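Local atomic coordinates of ATP/GTP-binding site-containing protein A (Brucella abortus, PDB entry 6NTR), a protein that functions in the periplasm of Brucella abortus to maintain the integrity of the cell envelope. Residues V63-T68 with K84-K89; E94-A99 with K109-K114; E132-A137 with L213-I218; W188-A193 with I209-Y214. All blocks are in the same frame, centred on the assembly; numbering follows the deposited sequence.

Contact 1. Residues V63-T68 with K84-K89; sequences VTDQQT and KTFVDK. With EDO (1,2-ethanediol), chain F.
D65 and F86 face each other as a hydrogen-bonded antiparallel pair: D65 N gives to F86 O at 2.8 Å, and F86 N gives back to D65 O. Q67 and K84 make the next such pair, with K84 N 2.8 Å from Q67 O. Just past the end of strand 78-87, D88 continues the pairing differently. Its backbone N donates to V63 O, while its carboxylate takes up V63 N, OD1 standing 3.0 Å from that nitrogen. CG of D88 lies beside its own N (chi1 -63°), which brings the carboxylate round to V63; the N-H arrives from above the carboxylate plane. These bonds join strands 62-72 and 78-87 into a beta hairpin of the barrel-like antiparallel wall, where strand 62-72 also pairs with 43-56. Van der Waals contacts divide by face. On that of T64, Q66, T85 and V87, methyls T64 CG2 and T85 CG2 lie 4.0 Å apart, and the bent chain of Q66 runs alongside T85, Q66 CG 3.6 Å from T85 OG1. On the other face, D65 CB packs against F86 CB, and the D65 carboxylate is salt-bridged to R49. A 1,2-ethanediol, probably from the crystallisation liquor, accepts from Q67 NE2 and donates to T68 O.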
loop_
_atom_site.group_PDB
_atom_site.type_symbol
_atom_site.label_atom_id
_atom_site.label_comp_id
_atom_site.label_asym_id
_atom_site.label_seq_id
_atom_site.Cartn_x
_atom_site.Cartn_y
_atom_site.Cartn_z
ATOM N N VAL A 63 18.352 7.333 -5.941
ATOM C CA VAL A 63 17.886 6.419 -4.913
ATOM C C VAL A 63 16.863 7.168 -4.079
ATOM O O VAL A 63 17.217 8.065 -3.313
ATOM C CB VAL A 63 19.035 5.902 -4.041
ATOM C CG1 VAL A 63 18.489 4.918 -3.060
ATOM C CG2 VAL A 63 20.184 5.297 -4.888
ATOM N N THR A 64 15.594 6.826 -4.254
ATOM C CA THR A 64 14.502 7.439 -3.519
ATOM C C THR A 64 14.109 6.522 -2.371
ATOM O O THR A 64 13.979 5.311 -2.565
ATOM C CB THR A 64 13.322 7.715 -4.446
ATOM O OG1 THR A 64 13.741 8.585 -5.498
ATOM C CG2 THR A 64 12.242 8.385 -3.717
ATOM N N ASP A 65 14.060 7.086 -1.167
ATOM C CA ASP A 65 13.754 6.361 0.055
ATOM C C ASP A 65 12.544 7.015 0.676
ATOM O O ASP A 65 12.624 8.118 1.183
ATOM C CB ASP A 65 14.961 6.430 1.006
ATOM C CG ASP A 65 14.802 5.582 2.231
ATOM O OD1 ASP A 65 13.709 5.540 2.762
ATOM O OD2 ASP A 65 15.765 4.955 2.679
ATOM N N GLN A 66 11.424 6.316 0.641
ATOM C CA GLN A 66 10.195 6.813 1.195
ATOM C C GLN A 66 10.024 6.108 2.521
ATOM O O GLN A 66 10.107 4.905 2.581
ATOM C CB GLN A 66 9.043 6.514 0.245
ATOM C CG GLN A 66 8.164 7.702 -0.110
ATOM C CD GLN A 66 7.732 7.739 -1.571
ATOM O OE1 GLN A 66 8.014 6.838 -2.334
ATOM N NE2 GLN A 66 7.047 8.794 -1.951
ATOM N N GLN A 67 9.841 6.868 3.590
ATOM C CA GLN A 67 9.676 6.310 4.921
ATOM C C GLN A 67 8.393 6.833 5.474
ATOM O O GLN A 67 8.145 8.013 5.430
ATOM C CB GLN A 67 10.833 6.699 5.833
ATOM C CG GLN A 67 11.961 5.701 5.842
ATOM C CD GLN A 67 13.241 6.230 6.448
ATOM O OE1 GLN A 67 13.796 7.179 5.962
ATOM N NE2 GLN A 67 13.680 5.640 7.527
ATOM N N THR A 68 7.565 5.949 5.989
ATOM C CA THR A 68 6.284 6.366 6.498
ATOM C C THR A 68 5.888 5.607 7.722
ATOM O O THR A 68 6.305 4.501 7.929
ATOM C CB THR A 68 5.174 6.142 5.452
ATOM O OG1 THR A 68 4.906 4.752 5.348
ATOM C CG2 THR A 68 5.588 6.632 4.123
ATOM N N LYS A 84 7.859 10.711 4.929
ATOM C CA LYS A 84 9.155 11.274 4.589
ATOM C C LYS A 84 9.689 10.627 3.321
ATOM O O LYS A 84 9.554 9.415 3.123
ATOM C CB LYS A 84 10.157 11.126 5.741
ATOM C CG LYS A 84 10.223 12.348 6.650
ATOM C CD LYS A 84 10.826 12.063 8.022
ATOM C CE LYS A 84 10.648 13.279 8.925
ATOM N NZ LYS A 84 11.121 13.120 10.324
ATOM N N THR A 85 10.295 11.457 2.471
ATOM C CA THR A 85 10.830 11.053 1.177
ATOM C C THR A 85 12.232 11.634 1.028
ATOM O O THR A 85 12.400 12.859 1.024
ATOM C CB THR A 85 9.921 11.551 0.043
ATOM O OG1 THR A 85 8.555 11.216 0.338
ATOM C CG2 THR A 85 10.317 10.919 -1.283
ATOM N N PHE A 86 13.237 10.767 0.902
ATOM C CA PHE A 86 14.621 11.185 0.723
ATOM C C PHE A 86 15.072 10.898 -0.702
ATOM O O PHE A 86 14.947 9.767 -1.172
ATOM C CB PHE A 86 15.551 10.456 1.692
ATOM C CG PHE A 86 15.231 10.678 3.136
ATOM C CD1 PHE A 86 15.581 11.858 3.749
ATOM C CD2 PHE A 86 14.599 9.693 3.882
ATOM C CE1 PHE A 86 15.284 12.057 5.051
ATOM C CE2 PHE A 86 14.303 9.894 5.191
ATOM C CZ PHE A 86 14.644 11.072 5.776
ATOM N N VAL A 87 15.628 11.903 -1.372
ATOM C CA VAL A 87 16.174 11.747 -2.719
ATOM C C VAL A 87 17.690 11.872 -2.646
ATOM O O VAL A 87 18.219 12.967 -2.416
ATOM C CB VAL A 87 15.604 12.776 -3.700
ATOM C CG1 VAL A 87 16.147 12.510 -5.081
ATOM C CG2 VAL A 87 14.119 12.704 -3.728
ATOM N N ASP A 88 18.390 10.766 -2.902
ATOM C CA ASP A 88 19.846 10.730 -2.798
ATOM C C ASP A 88 20.278 11.321 -1.461
ATOM O O ASP A 88 21.168 12.169 -1.382
ATOM C CB ASP A 88 20.511 11.443 -3.979
ATOM C CG ASP A 88 20.204 10.774 -5.317
ATOM O OD1 ASP A 88 20.380 9.545 -5.429
ATOM O OD2 ASP A 88 19.775 11.474 -6.257
ATOM N N LYS A 89 19.619 10.848 -0.417
ATOM C CA LYS A 89 19.918 11.188 0.964
ATOM C C LYS A 89 19.491 12.541 1.489
ATOM O O LYS A 89 19.844 12.898 2.590
ATOM C CB LYS A 89 21.391 10.910 1.246
ATOM C CG LYS A 89 21.824 9.579 0.669
ATOM C CD LYS A 89 23.196 9.140 1.116
ATOM C CE LYS A 89 23.160 7.718 1.622
ATOM N NZ LYS A 89 24.447 7.016 1.397
HETATM C C1 EDO F . 9.829 3.784 8.359
HETATM O O1 EDO F . 9.038 3.886 9.547
HETATM C C2 EDO F . 10.735 2.565 8.480
HETATM O O2 EDO F . 12.111 2.965 8.551
#

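Contact 2. Residues E94-A99 with K109-K114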
loop_
_atom_site.group_PDB
_atom_site.type_symbol
_atom_site.label_atom_id
_atom_site.label_comp_id
_atom_site.label_asym_id
_atom_site.label_seq_id
_atom_site.Cartn_x
_atom_site.Cartn_y
_atom_site.Cartn_z
ATOM N N GLU A 94 8.160 16.050 3.084
ATOM C CA GLU A 94 7.653 15.542 4.336
ATOM C C GLU A 94 6.177 15.838 4.379
ATOM O O GLU A 94 5.769 16.955 4.138
ATOM C CB GLU A 94 8.369 16.199 5.512
ATOM C CG GLU A 94 7.853 15.794 6.879
ATOM C CD GLU A 94 8.710 16.337 8.013
ATOM O OE1 GLU A 94 9.309 17.419 7.859
ATOM O OE2 GLU A 94 8.776 15.668 9.052
ATOM N N VAL A 95 5.378 14.829 4.680
ATOM C CA VAL A 95 3.938 14.995 4.788
ATOM C C VAL A 95 3.600 14.416 6.130
ATOM O O VAL A 95 4.049 13.341 6.477
ATOM C CB VAL A 95 3.141 14.332 3.657
ATOM C CG1 VAL A 95 1.662 14.499 3.919
ATOM C CG2 VAL A 95 3.492 14.965 2.329
ATOM N N ARG A 96 2.809 15.150 6.885
ATOM C CA ARG A 96 2.482 14.771 8.245
ATOM C C ARG A 96 1.147 15.396 8.588
ATOM O O ARG A 96 0.965 16.596 8.391
ATOM C CB ARG A 96 3.565 15.252 9.212
ATOM C CG ARG A 96 3.480 14.703 10.646
ATOM C CD ARG A 96 4.341 15.569 11.552
ATOM N NE ARG A 96 5.749 15.469 11.212
ATOM C CZ ARG A 96 6.600 14.613 11.767
ATOM N NH1 ARG A 96 6.226 13.829 12.775
ATOM N NH2 ARG A 96 7.858 14.599 11.348
ATOM N N GLY A 97 0.222 14.600 9.101
ATOM C CA GLY A 97 -1.043 15.173 9.508
ATOM C C GLY A 97 -1.932 14.179 10.218
ATOM O O GLY A 97 -1.490 13.135 10.702
ATOM N N ASP A 98 -3.204 14.550 10.293
ATOM C CA ASP A 98 -4.216 13.731 10.925
ATOM C C ASP A 98 -5.495 13.744 10.107
ATOM O O ASP A 98 -5.753 14.661 9.327
ATOM C CB ASP A 98 -4.518 14.210 12.335
ATOM C CG ASP A 98 -5.284 13.182 13.127
ATOM O OD1 ASP A 98 -4.670 12.156 13.485
ATOM O OD2 ASP A 98 -6.502 13.374 13.358
ATOM N N ALA A 99 -6.303 12.708 10.308
ATOM C CA ALA A 99 -7.641 12.671 9.740
ATOM C C ALA A 99 -8.570 11.938 10.696
ATOM O O ALA A 99 -8.156 11.013 11.402
ATOM C CB ALA A 99 -7.654 11.994 8.371
ATOM N N LYS A 109 -6.322 17.133 9.075
ATOM C CA LYS A 109 -5.524 18.172 9.710
ATOM C C LYS A 109 -4.051 17.867 9.501
ATOM O O LYS A 109 -3.550 16.867 10.021
ATOM C CB LYS A 109 -5.851 18.262 11.195
ATOM C CG LYS A 109 -7.173 18.934 11.463
ATOM C CD LYS A 109 -7.758 18.492 12.783
ATOM C CE LYS A 109 -8.241 19.689 13.595
ATOM N NZ LYS A 109 -7.256 20.808 13.658
ATOM N N LEU A 110 -3.364 18.736 8.761
ATOM C CA LEU A 110 -1.981 18.527 8.339
ATOM C C LEU A 110 -1.027 19.468 9.064
ATOM O O LEU A 110 -1.262 20.676 9.127
ATOM C CB LEU A 110 -1.831 18.734 6.834
ATOM C CG LEU A 110 -2.525 17.712 5.953
ATOM C CD1 LEU A 110 -2.370 18.144 4.522
ATOM C CD2 LEU A 110 -1.934 16.351 6.172
ATOM N N SER A 111 0.071 18.910 9.566
ATOM C CA SER A 111 1.130 19.657 10.227
ATOM C C SER A 111 2.181 20.143 9.235
ATOM O O SER A 111 2.709 21.251 9.379
ATOM C CB SER A 111 1.788 18.778 11.291
ATOM O OG SER A 111 0.831 17.981 11.974
ATOM N N LYS A 112 2.495 19.334 8.229
ATOM C CA LYS A 112 3.503 19.654 7.232
ATOM C C LYS A 112 3.061 19.092 5.894
ATOM O O LYS A 112 2.417 18.040 5.849
ATOM C CB LYS A 112 4.883 19.095 7.608
ATOM C CG LYS A 112 5.650 20.013 8.545
ATOM C CD LYS A 112 7.143 20.001 8.246
ATOM C CE LYS A 112 7.871 21.033 9.107
ATOM N NZ LYS A 112 9.334 21.101 8.837
ATOM N N PRO A 113 3.410 19.753 4.783
ATOM C CA PRO A 113 4.342 20.884 4.633
ATOM C C PRO A 113 3.842 22.218 5.226
ATOM O O PRO A 113 4.597 22.900 5.931
ATOM C CB PRO A 113 4.503 20.993 3.112
ATOM C CG PRO A 113 3.262 20.451 2.557
ATOM C CD PRO A 113 2.754 19.411 3.513
ATOM N N LYS A 114 2.593 22.570 4.930
ATOM C CA LYS A 114 1.906 23.722 5.495
ATOM C C LYS A 114 0.894 23.249 6.530
ATOM O O LYS A 114 0.566 22.065 6.619
ATOM C CB LYS A 114 1.199 24.534 4.402
ATOM C CG LYS A 114 2.109 25.053 3.295
ATOM C CD LYS A 114 1.348 25.928 2.298
ATOM C CE LYS A 114 2.197 27.093 1.772
ATOM N NZ LYS A 114 3.063 26.744 0.604
#
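E94 and K112 cross obliquely, the carboxylate of E94 lying against the aliphatic part of the lysine, with OE1 of E94 3.4 Å from CD of K112. The lysine NZ makes a long salt bridge to the same oxygen. The other oxygen turns to R96 on its own strand: R96 NH2 gives to E94 OE2 at 2.7 Å, the acceptor lying in the guanidinium plane at its edge. A bend at chi3 (-65°) brings the arginine tip back to E94, and the one carboxylate is thus shared between charges from both strands. Nearer the backbone, R96 CD passes 4.1 Å from S111 CB. L110, on the opposite face of the sheet, leans across the strand at G97, its CD2 only 3.6 Å from G97 CA; there the two backbones come close, with CA of G97 3.7 Å from CA of L110. Beyond it D98 and K109 pair again, while their polar ends diverge. Between R96 and G97 the register shifts by one residue: R96 O accepts from both S111 N (2.7 Å) and K112 N (3.1 Å), and R96 N gives to K112 O. Two residues facing one make a classic beta bulge, here set in the antiparallel hairpin of strands 90-102 and 105-112.

Contact 3. Residues E132-A137 with L213-I218; sequences ELIGKA and LYRNGI
I134 reaches the backbone of Y214 but not its ring. The side chain of Y214 sets off away from helix 126-138, and the ring makes no contact with 132-137; I218 O lies in the ring plane at the edge, and the hydroxyl is hydrogen-bonded to R220. The flat group that does meet the helix is the peptide after R215, whose carbonyl O is 3.5 Å from I134 CD1. That peptide belongs to a type I beta turn from Y214 to G217, closed by G217 N giving to Y214 O; Y214 N gives in turn to I218 O, and G217 has a positive phi (91°), the pattern of a type I turn with a G1 bulge that leads strand 207-214 back into 219-220. N216 adds an Asx turn, its OD1 taking I218 N at 3.1 Å.

Against this turn I134 works as a peg. Its CG1 sits beside the backbone N (chi1 -62°), and the extended end carries CD1 over to the turn backbone, where it also comes within 4.1 Å of G217 N. Its CG2 branch flanks R215, 4.2 Å from R215 CG, while the arginine's charged end runs on to a long, weak ion pair with E138, at the end of the same helix. V3 and L5 of the N-terminal segment pack on I134 too. One residue earlier on the helix, L133 meets L213 tip to tip, L133 CG 3.8 Å from L213 CD2.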
loop_
_atom_site.group_PDB
_atom_site.type_symbol
_atom_site.label_atom_id
_atom_site.label_comp_id
_atom_site.label_asym_id
_atom_site.label_seq_id
_atom_site.Cartn_x
_atom_site.Cartn_y
_atom_site.Cartn_z
ATOM N N GLU A 132 -12.113 -5.033 4.988
ATOM C CA GLU A 132 -13.260 -5.185 4.103
ATOM C C GLU A 132 -12.911 -6.008 2.875
ATOM O O GLU A 132 -13.754 -6.734 2.343
ATOM C CB GLU A 132 -13.744 -3.808 3.689
ATOM C CG GLU A 132 -14.869 -3.797 2.742
ATOM C CD GLU A 132 -15.071 -2.414 2.214
ATOM O OE1 GLU A 132 -14.130 -1.907 1.560
ATOM O OE2 GLU A 132 -16.142 -1.825 2.481
ATOM N N LEU A 133 -11.691 -5.858 2.378
ATOM C CA LEU A 133 -11.256 -6.668 1.258
ATOM C C LEU A 133 -11.276 -8.139 1.619
ATOM O O LEU A 133 -11.771 -8.963 0.847
ATOM C CB LEU A 133 -9.868 -6.220 0.828
ATOM C CG LEU A 133 -9.001 -7.050 -0.113
ATOM C CD1 LEU A 133 -9.772 -7.668 -1.241
ATOM C CD2 LEU A 133 -7.972 -6.124 -0.672
ATOM N N ILE A 134 -10.766 -8.487 2.802
ATOM C CA ILE A 134 -10.757 -9.887 3.225
ATOM C C ILE A 134 -12.174 -10.399 3.407
ATOM O O ILE A 134 -12.518 -11.490 2.942
ATOM C CB ILE A 134 -9.937 -10.077 4.517
ATOM C CG1 ILE A 134 -8.478 -9.690 4.304
ATOM C CG2 ILE A 134 -9.988 -11.514 4.978
ATOM C CD1 ILE A 134 -7.704 -9.563 5.590
ATOM N N GLY A 135 -13.012 -9.635 4.095
ATOM C CA GLY A 135 -14.376 -10.050 4.348
ATOM C C GLY A 135 -15.125 -10.316 3.062
ATOM O O GLY A 135 -15.641 -11.411 2.842
ATOM N N LYS A 136 -15.166 -9.312 2.194
ATOM C CA LYS A 136 -15.790 -9.492 0.895
ATOM C C LYS A 136 -15.230 -10.724 0.197
ATOM O O LYS A 136 -15.980 -11.530 -0.355
ATOM C CB LYS A 136 -15.599 -8.225 0.059
ATOM C CG LYS A 136 -16.274 -7.024 0.717
ATOM C CD LYS A 136 -16.681 -5.924 -0.243
ATOM C CE LYS A 136 -17.675 -4.964 0.424
ATOM N NZ LYS A 136 -18.381 -4.052 -0.524
ATOM N N ALA A 137 -13.916 -10.920 0.267
ATOM C CA ALA A 137 -13.316 -12.085 -0.373
ATOM C C ALA A 137 -13.782 -13.376 0.271
ATOM O O ALA A 137 -14.104 -14.344 -0.425
ATOM C CB ALA A 137 -11.799 -11.987 -0.309
ATOM N N LEU A 213 -3.086 -12.317 -1.699
ATOM C CA LEU A 213 -3.393 -12.009 -0.315
ATOM C C LEU A 213 -3.857 -13.153 0.570
ATOM O O LEU A 213 -4.674 -13.954 0.162
ATOM C CB LEU A 213 -4.441 -10.906 -0.313
ATOM C CG LEU A 213 -5.322 -10.637 0.893
ATOM C CD1 LEU A 213 -4.628 -9.679 1.833
ATOM C CD2 LEU A 213 -6.626 -10.028 0.434
ATOM N N TYR A 214 -3.315 -13.213 1.781
ATOM C CA TYR A 214 -3.659 -14.216 2.785
ATOM C C TYR A 214 -4.814 -13.728 3.644
ATOM O O TYR A 214 -5.056 -12.532 3.775
ATOM C CB TYR A 214 -2.463 -14.533 3.685
ATOM C CG TYR A 214 -1.382 -15.282 2.986
ATOM C CD1 TYR A 214 -0.510 -14.629 2.133
ATOM C CD2 TYR A 214 -1.238 -16.647 3.156
ATOM C CE1 TYR A 214 0.480 -15.311 1.461
ATOM C CE2 TYR A 214 -0.253 -17.341 2.494
ATOM C CZ TYR A 214 0.604 -16.667 1.646
ATOM O OH TYR A 214 1.586 -17.349 0.975
ATOM N N ARG A 215 -5.528 -14.678 4.241
ATOM C CA ARG A 215 -6.608 -14.323 5.156
ATOM C C ARG A 215 -6.127 -13.480 6.341
ATOM O O ARG A 215 -6.927 -12.734 6.922
ATOM C CB ARG A 215 -7.286 -15.599 5.658
ATOM C CG ARG A 215 -8.766 -15.496 5.806
ATOM C CD ARG A 215 -9.386 -16.862 5.637
ATOM N NE ARG A 215 -9.022 -17.811 6.688
ATOM C CZ ARG A 215 -9.896 -18.388 7.512
ATOM N NH1 ARG A 215 -11.192 -18.137 7.391
ATOM N NH2 ARG A 215 -9.482 -19.244 8.434
ATOM N N ASN A 216 -4.845 -13.576 6.713
ATOM C CA ASN A 216 -4.312 -12.880 7.878
ATOM C C ASN A 216 -3.652 -11.557 7.524
ATOM O O ASN A 216 -2.889 -11.021 8.336
ATOM C CB ASN A 216 -3.319 -13.770 8.624
ATOM C CG ASN A 216 -2.152 -14.198 7.759
ATOM O OD1 ASN A 216 -1.928 -13.644 6.687
ATOM N ND2 ASN A 216 -1.390 -15.180 8.229
ATOM N N GLY A 217 -3.914 -11.035 6.331
ATOM C CA GLY A 217 -3.406 -9.756 5.911
ATOM C C GLY A 217 -2.084 -9.801 5.187
ATOM O O GLY A 217 -1.734 -8.836 4.520
ATOM N N ILE A 218 -1.330 -10.884 5.310
ATOM C CA ILE A 218 -0.047 -10.947 4.636
ATOM C C ILE A 218 -0.298 -10.879 3.144
ATOM O O ILE A 218 -1.367 -11.235 2.671
ATOM C CB ILE A 218 0.690 -12.232 5.041
ATOM C CG1 ILE A 218 0.962 -12.207 6.545
ATOM C CG2 ILE A 218 1.995 -12.370 4.301
ATOM C CD1 ILE A 218 1.848 -13.317 7.019
#

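Contact 4. Residues W188-A193 with I209-Y214; sequences WPVTIA and INFKLY
V190 is the bump and the ring of F211 the flat wall it presses on: V190 CB sits over one face, 3.8 Å from the ring centroid and 21° off the ring normal, a CH-pi contact displaced toward the rim. F211 CG lies between the backbone N and carbonyl carbon (chi1 61°), the crowded position, which swings the ring across to the facing strand. The two branches of V190 divide the work: CG1 meets the far end of the ring at CZ (3.6 Å between V190 CG1 and F211 CZ), while CG2 fits against L213, 3.8 Å from L213 CD2. I192 comes to the same ring from its rim, its CD1 in the ring plane and 3.8 Å from F211 CE1, and nearer its backbone I192 CB meets I209 CG2. At the opposite end the W188 indole slants past L213, W188 CE3 4.2 Å from L213 CD2. Helix 126-138 covers this apolar face, A137 packing on W188 and L133 on I192. P189, T191, N210 and K212 line the other face, where T191 and N210 lie side by side. A glycerol, probably from the crystallisation liquor, lies about 4 Å from the F211 side chain. Six backbone bonds in strict register, two at each of the pairs W188-L213, V190-F211 and I192-I209, bind strands 187-195 and 207-214 as a regular, twisted antiparallel beta hairpin, one apolar-faced part of the barrel-like fold.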
loop_
_atom_site.group_PDB
_atom_site.type_symbol
_atom_site.label_atom_id
_atom_site.label_comp_id
_atom_site.label_asym_id
_atom_site.label_seq_id
_atom_site.Cartn_x
_atom_site.Cartn_y
_atom_site.Cartn_z
ATOM N N TRP A 188 -5.676 -15.267 -2.139
ATOM C CA TRP A 188 -6.602 -14.771 -3.127
ATOM C C TRP A 188 -5.824 -13.858 -4.032
ATOM O O TRP A 188 -5.087 -13.020 -3.550
ATOM C CB TRP A 188 -7.675 -13.912 -2.486
ATOM C CG TRP A 188 -8.688 -14.625 -1.711
ATOM C CD1 TRP A 188 -9.668 -15.427 -2.191
ATOM C CD2 TRP A 188 -8.864 -14.574 -0.303
ATOM N NE1 TRP A 188 -10.433 -15.896 -1.172
ATOM C CE2 TRP A 188 -9.961 -15.385 0.004
ATOM C CE3 TRP A 188 -8.199 -13.925 0.730
ATOM C CZ2 TRP A 188 -10.404 -15.566 1.301
ATOM C CZ3 TRP A 188 -8.636 -14.104 2.002
ATOM C CH2 TRP A 188 -9.727 -14.917 2.285
ATOM N N PRO A 189 -5.935 -14.041 -5.348
ATOM C CA PRO A 189 -5.248 -13.063 -6.180
ATOM C C PRO A 189 -6.058 -11.796 -6.060
ATOM O O PRO A 189 -7.266 -11.876 -6.117
ATOM C CB PRO A 189 -5.360 -13.653 -7.574
ATOM C CG PRO A 189 -5.591 -15.104 -7.363
ATOM C CD PRO A 189 -6.423 -15.185 -6.128
ATOM N N VAL A 190 -5.417 -10.649 -5.893
ATOM C CA VAL A 190 -6.160 -9.410 -5.742
ATOM C C VAL A 190 -5.524 -8.353 -6.619
ATOM O O VAL A 190 -4.297 -8.205 -6.637
ATOM C CB VAL A 190 -6.218 -8.942 -4.280
ATOM C CG1 VAL A 190 -7.241 -7.857 -4.148
ATOM C CG2 VAL A 190 -6.560 -10.086 -3.370
ATOM N N THR A 191 -6.364 -7.645 -7.364
ATOM C CA THR A 191 -5.982 -6.482 -8.144
ATOM C C THR A 191 -6.766 -5.296 -7.605
ATOM O O THR A 191 -7.993 -5.348 -7.522
ATOM C CB THR A 191 -6.261 -6.702 -9.637
ATOM O OG1 THR A 191 -5.467 -7.789 -10.126
ATOM C CG2 THR A 191 -5.933 -5.465 -10.438
ATOM N N ILE A 192 -6.064 -4.244 -7.214
ATOM C CA ILE A 192 -6.701 -3.006 -6.792
ATOM C C ILE A 192 -6.295 -1.923 -7.777
ATOM O O ILE A 192 -5.099 -1.676 -7.969
ATOM C CB ILE A 192 -6.320 -2.634 -5.354
ATOM C CG1 ILE A 192 -6.664 -3.798 -4.424
ATOM C CG2 ILE A 192 -7.048 -1.395 -4.930
ATOM C CD1 ILE A 192 -6.591 -3.471 -2.959
ATOM N N ALA A 193 -7.281 -1.310 -8.431
ATOM C CA ALA A 193 -7.049 -0.193 -9.334
ATOM C C ALA A 193 -7.528 1.083 -8.667
ATOM O O ALA A 193 -8.633 1.120 -8.120
ATOM C CB ALA A 193 -7.760 -0.387 -10.670
ATOM N N ILE A 209 -2.263 -2.141 -8.645
ATOM C CA ILE A 209 -1.449 -3.151 -8.026
ATOM C C ILE A 209 -2.104 -4.518 -7.987
ATOM O O ILE A 209 -3.243 -4.639 -7.633
ATOM C CB ILE A 209 -1.061 -2.746 -6.587
ATOM C CG1 ILE A 209 -0.118 -3.768 -5.991
ATOM C CG2 ILE A 209 -2.269 -2.657 -5.693
ATOM C CD1 ILE A 209 0.398 -3.411 -4.617
ATOM N N ASN A 210 -1.340 -5.536 -8.317
ATOM C CA ASN A 210 -1.805 -6.892 -8.268
ATOM C C ASN A 210 -1.048 -7.613 -7.180
ATOM O O ASN A 210 0.147 -7.534 -7.132
ATOM C CB ASN A 210 -1.527 -7.600 -9.583
ATOM C CG ASN A 210 -2.190 -6.935 -10.746
ATOM O OD1 ASN A 210 -1.737 -5.921 -11.238
ATOM N ND2 ASN A 210 -3.276 -7.515 -11.196
ATOM N N PHE A 211 -1.736 -8.328 -6.315
ATOM C CA PHE A 211 -1.067 -9.057 -5.268
ATOM C C PHE A 211 -1.799 -10.316 -4.868
ATOM O O PHE A 211 -2.959 -10.456 -5.140
ATOM C CB PHE A 211 -0.844 -8.150 -4.036
ATOM C CG PHE A 211 -2.100 -7.620 -3.419
ATOM C CD1 PHE A 211 -2.672 -6.467 -3.874
ATOM C CD2 PHE A 211 -2.697 -8.274 -2.381
ATOM C CE1 PHE A 211 -3.819 -5.985 -3.314
ATOM C CE2 PHE A 211 -3.846 -7.797 -1.823
ATOM C CZ PHE A 211 -4.404 -6.651 -2.290
ATOM N N LYS A 212 -1.099 -11.215 -4.197
ATOM C CA LYS A 212 -1.670 -12.441 -3.676
ATOM C C LYS A 212 -1.869 -12.181 -2.192
ATOM O O LYS A 212 -0.931 -11.864 -1.496
ATOM C CB LYS A 212 -0.713 -13.599 -3.880
ATOM C CG LYS A 212 -0.655 -14.110 -5.302
ATOM C CD LYS A 212 0.425 -15.157 -5.467
ATOM C CE LYS A 212 0.287 -15.928 -6.768
ATOM N NZ LYS A 212 -0.351 -15.136 -7.848
ATOM N N LEU A 213 -3.086 -12.317 -1.699
ATOM C CA LEU A 213 -3.393 -12.009 -0.315
ATOM C C LEU A 213 -3.857 -13.153 0.570
ATOM O O LEU A 213 -4.674 -13.954 0.162
ATOM C CB LEU A 213 -4.441 -10.906 -0.313
ATOM C CG LEU A 213 -5.322 -10.637 0.893
ATOM C CD1 LEU A 213 -4.628 -9.679 1.833
ATOM C CD2 LEU A 213 -6.626 -10.028 0.434
ATOM N N TYR A 214 -3.315 -13.213 1.781
ATOM C CA TYR A 214 -3.659 -14.216 2.785
ATOM C C TYR A 214 -4.814 -13.728 3.644
ATOM O O TYR A 214 -5.056 -12.532 3.775
ATOM C CB TYR A 214 -2.463 -14.533 3.685
ATOM C CG TYR A 214 -1.382 -15.282 2.986
ATOM C CD1 TYR A 214 -0.510 -14.629 2.133
ATOM C CD2 TYR A 214 -1.238 -16.647 3.156
ATOM C CE1 TYR A 214 0.480 -15.311 1.461
ATOM C CE2 TYR A 214 -0.253 -17.341 2.494
ATOM C CZ TYR A 214 0.604 -16.667 1.646
ATOM O OH TYR A 214 1.586 -17.349 0.975
#

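In the fold
Contacts 1 and 2 are surface hairpins on one side of the chain's centre; contacts 3 and 4 lie on the other, contact 3 buried and contact 4 partly so. The first two are joined through neighbouring strands 78-87 and 90-102, where K84 meets E94 and R96, and charged and polar side chains dress their backbone bonds. Contacts 3 and 4, with centres about 10 Å apart, share L213, Y214 and strand 207-214; the side chains that meet there are mainly apolar, with L133 of contact 3 packing on V190 and I192 of contact 4, and R215 on W188. Contact 3 alone brings in a helix and relies on packing, whereas the other three pair strand with strand, interrupted in contact 2 by its bulge.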